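Local structure of DUF416 domain-containing protein (Shewanella baltica, 2Q9R) at residues Ser126-Tyr131 and Ser193-Ser198; Gly7-Leu12 and Asp116-Ser121. The protein is an all-helical DUF416 family member of unknown function that holds benzoic acid in the crystal, in a pocket bordered by a second subunit. One frame throughout, in Å; residues are numbered along the deposited sequence.

Contact 1. Residues Ser126-Tyr131 and Ser193-Ser198; sequences STVANY and SNIGIS. With BEZ (benzoic acid), chain E.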
loop_
_atom_site.group_PDB
_atom_site.type_symbol
_atom_site.label_atom_id
_atom_site.label_comp_id
_atom_site.label_asym_id
_atom_site.label_seq_id
_atom_site.Cartn_x
_atom_site.Cartn_y
_atom_site.Cartn_z
ATOM N N SER A 126 14.565 -2.425 -0.831
ATOM C CA SER A 126 14.421 -3.866 -1.026
ATOM C C SER A 126 13.317 -4.465 -0.179
ATOM O O SER A 126 12.652 -5.403 -0.603
ATOM C CB SER A 126 15.726 -4.567 -0.687
ATOM O OG SER A 126 16.739 -4.026 -1.508
ATOM N N THR A 127 13.154 -3.959 1.042
ATOM C CA THR A 127 12.081 -4.425 1.895
ATOM C C THR A 127 10.753 -4.273 1.164
ATOM O O THR A 127 9.899 -5.181 1.144
ATOM C CB THR A 127 12.068 -3.678 3.274
ATOM O OG1 THR A 127 13.313 -3.920 3.927
ATOM C CG2 THR A 127 10.972 -4.190 4.151
ATOM N N VAL A 128 10.596 -3.132 0.526
ATOM C CA VAL A 128 9.344 -2.852 -0.235
ATOM C C VAL A 128 9.193 -3.757 -1.479
ATOM O O VAL A 128 8.122 -4.322 -1.724
ATOM C CB VAL A 128 9.264 -1.396 -0.643
ATOM C CG1 VAL A 128 7.917 -1.151 -1.411
ATOM C CG2 VAL A 128 9.378 -0.529 0.599
ATOM N N ALA A 129 10.258 -3.919 -2.254
ATOM C CA ALA A 129 10.182 -4.838 -3.404
ATOM C C ALA A 129 9.876 -6.269 -2.966
ATOM O O ALA A 129 9.144 -6.962 -3.648
ATOM C CB ALA A 129 11.455 -4.796 -4.195
ATOM N N ASN A 130 10.447 -6.713 -1.844
ATOM C CA ASN A 130 10.307 -8.103 -1.402
ATOM C C ASN A 130 8.887 -8.372 -0.961
ATOM O O ASN A 130 8.332 -9.436 -1.246
ATOM C CB ASN A 130 11.248 -8.436 -0.243
ATOM C CG ASN A 130 12.677 -8.548 -0.660
ATOM O OD1 ASN A 130 12.996 -8.752 -1.838
ATOM N ND2 ASN A 130 13.566 -8.397 0.301
ATOM N N TYR A 131 8.298 -7.372 -0.311
ATOM C CA TYR A 131 6.893 -7.385 0.081
ATOM C C TYR A 131 5.994 -7.558 -1.129
ATOM O O TYR A 131 5.158 -8.449 -1.143
ATOM C CB TYR A 131 6.533 -6.099 0.836
ATOM C CG TYR A 131 5.098 -6.048 1.306
ATOM C CD1 TYR A 131 4.695 -6.786 2.394
ATOM C CD2 TYR A 131 4.144 -5.264 0.660
ATOM C CE1 TYR A 131 3.395 -6.762 2.821
ATOM C CE2 TYR A 131 2.820 -5.228 1.093
ATOM C CZ TYR A 131 2.471 -5.978 2.189
ATOM O OH TYR A 131 1.203 -6.005 2.682
ATOM N N SER A 193 5.142 2.818 7.999
ATOM C CA SER A 193 6.429 2.231 7.597
ATOM C C SER A 193 6.576 2.267 6.096
ATOM O O SER A 193 5.638 2.592 5.383
ATOM C CB SER A 193 6.568 0.782 8.064
ATOM O OG SER A 193 5.914 -0.164 7.206
ATOM N N ASN A 194 7.726 1.825 5.624
ATOM C CA ASN A 194 8.003 1.728 4.177
ATOM C C ASN A 194 7.167 0.735 3.484
ATOM O O ASN A 194 7.087 0.772 2.258
ATOM C CB ASN A 194 9.494 1.406 3.932
ATOM C CG ASN A 194 9.981 0.225 4.724
ATOM O OD1 ASN A 194 9.394 -0.121 5.762
ATOM N ND2 ASN A 194 11.101 -0.340 4.321
ATOM N N ILE A 195 6.515 -0.148 4.242
ATOM C CA ILE A 195 5.566 -1.095 3.646
ATOM C C ILE A 195 4.124 -0.880 4.149
ATOM O O ILE A 195 3.258 -1.784 4.048
ATOM C CB ILE A 195 6.025 -2.568 3.715
ATOM C CG1 ILE A 195 6.332 -3.033 5.141
ATOM C CG2 ILE A 195 7.218 -2.816 2.818
ATOM C CD1 ILE A 195 6.233 -4.583 5.250
ATOM N N GLY A 196 3.875 0.314 4.679
ATOM C CA GLY A 196 2.531 0.767 4.999
ATOM C C GLY A 196 1.987 0.362 6.365
ATOM O O GLY A 196 0.802 0.455 6.625
ATOM N N ILE A 197 2.861 -0.099 7.236
ATOM C CA ILE A 197 2.466 -0.531 8.573
ATOM C C ILE A 197 2.374 0.618 9.552
ATOM O O ILE A 197 3.290 1.474 9.691
ATOM C CB ILE A 197 3.443 -1.611 9.121
ATOM C CG1 ILE A 197 3.441 -2.820 8.167
ATOM C CG2 ILE A 197 3.037 -1.962 10.543
ATOM C CD1 ILE A 197 2.040 -3.453 7.989
ATOM N N SER A 198 1.263 0.611 10.275
ATOM C CA SER A 198 1.062 1.548 11.375
ATOM C C SER A 198 0.645 0.741 12.629
ATOM O O SER A 198 -0.207 -0.151 12.556
ATOM C CB SER A 198 -0.015 2.550 10.930
ATOM O OG SER A 198 -0.253 3.486 11.932
HETATM C C BEZ E . 2.643 -8.362 7.255
HETATM O O1 BEZ E . 1.988 -7.611 6.462
HETATM O O2 BEZ E . 2.523 -9.625 7.255
HETATM C C1 BEZ E . 3.576 -7.740 8.236
HETATM C C2 BEZ E . 3.686 -8.267 9.545
HETATM C C3 BEZ E . 4.564 -7.655 10.438
HETATM C C4 BEZ E . 5.320 -6.557 10.035
HETATM C C5 BEZ E . 5.200 -6.046 8.741
HETATM C C6 BEZ E . 4.326 -6.647 7.818
HETATM O O HOH W 1 13.139 -1.969 5.716
HETATM O O HOH W 2 0.787 -2.834 3.830
#

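Contact 2. Residues Gly7-Leu12 and Asp116-Ser121; sequences GFFKRL and DIVNIS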
loop_
_atom_site.group_PDB
_atom_site.type_symbol
_atom_site.label_atom_id
_atom_site.label_comp_id
_atom_site.label_asym_id
_atom_site.label_seq_id
_atom_site.Cartn_x
_atom_site.Cartn_y
_atom_site.Cartn_z
ATOM N N GLY A 7 21.839 11.430 -10.959
ATOM C CA GLY A 7 21.168 10.238 -10.471
ATOM C C GLY A 7 21.021 10.273 -8.962
ATOM O O GLY A 7 21.810 10.891 -8.255
ATOM N N PHE A 8 19.987 9.604 -8.481
ATOM C CA PHE A 8 19.741 9.488 -7.060
ATOM C C PHE A 8 20.984 9.045 -6.284
ATOM O O PHE A 8 21.337 9.672 -5.267
ATOM C CB PHE A 8 18.583 8.530 -6.830
ATOM C CG PHE A 8 18.274 8.312 -5.391
ATOM C CD1 PHE A 8 17.466 9.195 -4.707
ATOM C CD2 PHE A 8 18.793 7.223 -4.729
ATOM C CE1 PHE A 8 17.181 8.992 -3.355
ATOM C CE2 PHE A 8 18.536 7.015 -3.392
ATOM C CZ PHE A 8 17.723 7.891 -2.705
ATOM N N PHE A 9 21.675 8.005 -6.740
ATOM C CA PHE A 9 22.803 7.503 -5.945
ATOM C C PHE A 9 24.024 8.343 -6.062
ATOM O O PHE A 9 24.816 8.386 -5.118
ATOM C CB PHE A 9 23.156 6.036 -6.233
ATOM C CG PHE A 9 22.221 5.068 -5.577
ATOM C CD1 PHE A 9 22.304 4.828 -4.204
ATOM C CD2 PHE A 9 21.227 4.433 -6.318
ATOM C CE1 PHE A 9 21.436 3.941 -3.582
ATOM C CE2 PHE A 9 20.355 3.532 -5.715
ATOM C CZ PHE A 9 20.440 3.300 -4.336
ATOM N N LYS A 10 24.221 9.001 -7.204
ATOM C CA LYS A 10 25.353 9.921 -7.287
ATOM C C LYS A 10 25.136 11.061 -6.257
ATOM O O LYS A 10 26.093 11.562 -5.668
ATOM C CB LYS A 10 25.588 10.432 -8.724
ATOM N N ARG A 11 23.872 11.444 -6.044
ATOM C CA ARG A 11 23.511 12.576 -5.183
ATOM C C ARG A 11 23.620 12.170 -3.718
ATOM O O ARG A 11 24.144 12.905 -2.846
ATOM C CB ARG A 11 22.067 13.023 -5.458
ATOM C CG ARG A 11 21.838 13.827 -6.731
ATOM C CD ARG A 11 20.517 14.591 -6.651
ATOM N NE ARG A 11 19.371 13.727 -6.843
ATOM C CZ ARG A 11 18.191 13.828 -6.229
ATOM N NH1 ARG A 11 17.949 14.724 -5.307
ATOM N NH2 ARG A 11 17.230 12.961 -6.521
ATOM N N LEU A 12 23.204 10.945 -3.461
ATOM C CA LEU A 12 23.312 10.378 -2.130
ATOM C C LEU A 12 24.775 10.248 -1.736
ATOM O O LEU A 12 25.180 10.613 -0.614
ATOM C CB LEU A 12 22.579 9.030 -2.122
ATOM C CG LEU A 12 22.262 8.336 -0.828
ATOM C CD1 LEU A 12 21.559 9.285 0.131
ATOM C CD2 LEU A 12 21.416 7.120 -1.137
ATOM N N ASP A 116 28.202 1.973 3.842
ATOM C CA ASP A 116 27.143 1.271 4.555
ATOM C C ASP A 116 25.957 2.164 4.900
ATOM O O ASP A 116 24.809 1.693 5.012
ATOM C CB ASP A 116 27.673 0.699 5.854
ATOM C CG ASP A 116 28.619 -0.463 5.648
ATOM O OD1 ASP A 116 28.982 -0.787 4.487
ATOM O OD2 ASP A 116 28.989 -1.040 6.685
ATOM N N ILE A 117 26.257 3.435 5.147
ATOM C CA ILE A 117 25.234 4.413 5.470
ATOM C C ILE A 117 24.392 4.630 4.228
ATOM O O ILE A 117 23.196 4.580 4.308
ATOM C CB ILE A 117 25.816 5.770 5.969
ATOM C CG1 ILE A 117 26.685 5.566 7.217
ATOM C CG2 ILE A 117 24.674 6.758 6.236
ATOM C CD1 ILE A 117 27.467 6.800 7.674
ATOM N N VAL A 118 25.041 4.870 3.097
ATOM C CA VAL A 118 24.393 5.053 1.813
ATOM C C VAL A 118 23.519 3.822 1.517
ATOM O O VAL A 118 22.401 3.981 1.134
ATOM C CB VAL A 118 25.435 5.291 0.635
ATOM C CG1 VAL A 118 24.780 5.115 -0.752
ATOM C CG2 VAL A 118 26.170 6.679 0.756
ATOM N N ASN A 119 24.035 2.616 1.744
ATOM C CA ASN A 119 23.273 1.379 1.457
ATOM C C ASN A 119 22.028 1.118 2.295
ATOM O O ASN A 119 21.258 0.214 1.976
ATOM C CB ASN A 119 24.186 0.146 1.503
ATOM C CG ASN A 119 25.003 -0.005 0.219
ATOM O OD1 ASN A 119 24.694 0.632 -0.806
ATOM N ND2 ASN A 119 26.055 -0.834 0.268
ATOM N N ILE A 120 21.803 1.919 3.339
ATOM C CA ILE A 120 20.542 1.873 4.051
ATOM C C ILE A 120 19.441 2.226 3.097
ATOM O O ILE A 120 18.275 1.776 3.283
ATOM C CB ILE A 120 20.501 2.831 5.301
ATOM C CG1 ILE A 120 21.496 2.376 6.400
ATOM C CG2 ILE A 120 19.104 2.953 5.845
ATOM C CD1 ILE A 120 21.562 0.888 6.673
ATOM N N SER A 121 19.763 3.012 2.042
ATOM C CA SER A 121 18.747 3.301 0.981
ATOM C C SER A 121 18.208 2.042 0.288
ATOM O O SER A 121 16.997 1.899 0.071
ATOM C CB SER A 121 19.282 4.246 -0.109
ATOM O OG SER A 121 18.337 4.348 -1.204
#

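Contact 1. Residues Ser126-Tyr131 and Ser193-Ser198
Tyr-131, Ile-195 and Ile-197 form part of the benzoic acid pocket, where the chain's final loop, which makes a type I turn from Ser-193 to Gly-196, lies against helix 120-136 of this all-helical fold. Ile-195 suits its place because its two branches point to different sides. Ile-195 CG2 packs 3.7 Å from Val-128 CA. Its CG1, held between backbone N and carbonyl carbon (chi1 56°), carries Ile-195 CD1 to 3.9 Å from Tyr-131 CD1 and 3.8 Å from benzoic acid C6. Ile-197 CG1 lies 3.7 Å from ligand C5. The tyrosine ring offers one face to Ile-195 CB and its edge to ligand O1, 4.0 Å from Tyr-131 CE1; His-152 and Ser-136 of the second subunit hydrogen-bond the ligand. Replacing Tyr-131 by an alanine is likely to open a gap beside Ile-195 CD1 and leave that side of the carboxylate without its aromatic neighbour. Val-128 presses CG2 tightly, 3.1 Å from Asn-194 O. Thr-127, whose OG1 also bonds to Asp-97, reaches Asn-194 through a water; Asn-194 OD1 is held by Asn-34. Ser-193 OG accepts from Ile-195 N at 3.0 Å, forming an ST turn, and also from Ile-197 N at 3.1 Å.

Contact 2. Residues Gly7-Leu12 and Asp116-Ser121
Leu-12 and Val-118 bring the two backbones nearest, their CA atoms 6.7 Å apart, where the start of helix 8-14, with Gly-7 at the N-cap, faces the passage from helix 114-118 into helix 120-136. Leucine suits the buried centre: with CG anti to the backbone N (chi1 -167°), Leu-12 CD2 lies 3.9 Å from Val-118 CG1 and 3.7 Å from Ser-121 CB. The leucine and valine side chains run alongside each other in opposite senses, and the small serine allows this close approach. Two aromatic rings extend the patch. Phe-8 turns its edge to Ser-121, CE2 standing 3.5 Å from OG near the ring plane, while that hydroxyl gives its hydrogen bond to Gln-162 of helix 153-170, so a buried polar atom is satisfied beside a hydrocarbon edge. Phe-9 meets Val-118 more loosely, edge-on, with CD1 4.3 Å from CG1. Phe-8 CD2 sits over the middle of the Phe-9 ring, 3.9 Å from its plane, and Phe-9 also makes a cation-pi contact with Lys-122. The result is a short N-terminal helix packed by apolar side chains across the junction of two consecutive helices, a helix-on-helix contact of this all-alpha fold.

In the fold
Helix 120-136 joins the two contacts: Ser-121, near its start, meets the N-terminal helix in contact 2, and residues 126-131, further along, meet the final loop in contact 1. One helix thus touches segments from near both ends of the chain. The contact centres lie 18 Å apart and the nearest atoms about 5 Å, so they do not touch directly. Helix 153-170 borders both, giving Glu-158 to Val-128 and Asn-194 in contact 1. Their settings differ: contact 1 holds three residues of the benzoic acid pocket and reaches the second subunit, whereas contact 2 lies within a single chain, with no residue of the benzoic acid pocket among its segments.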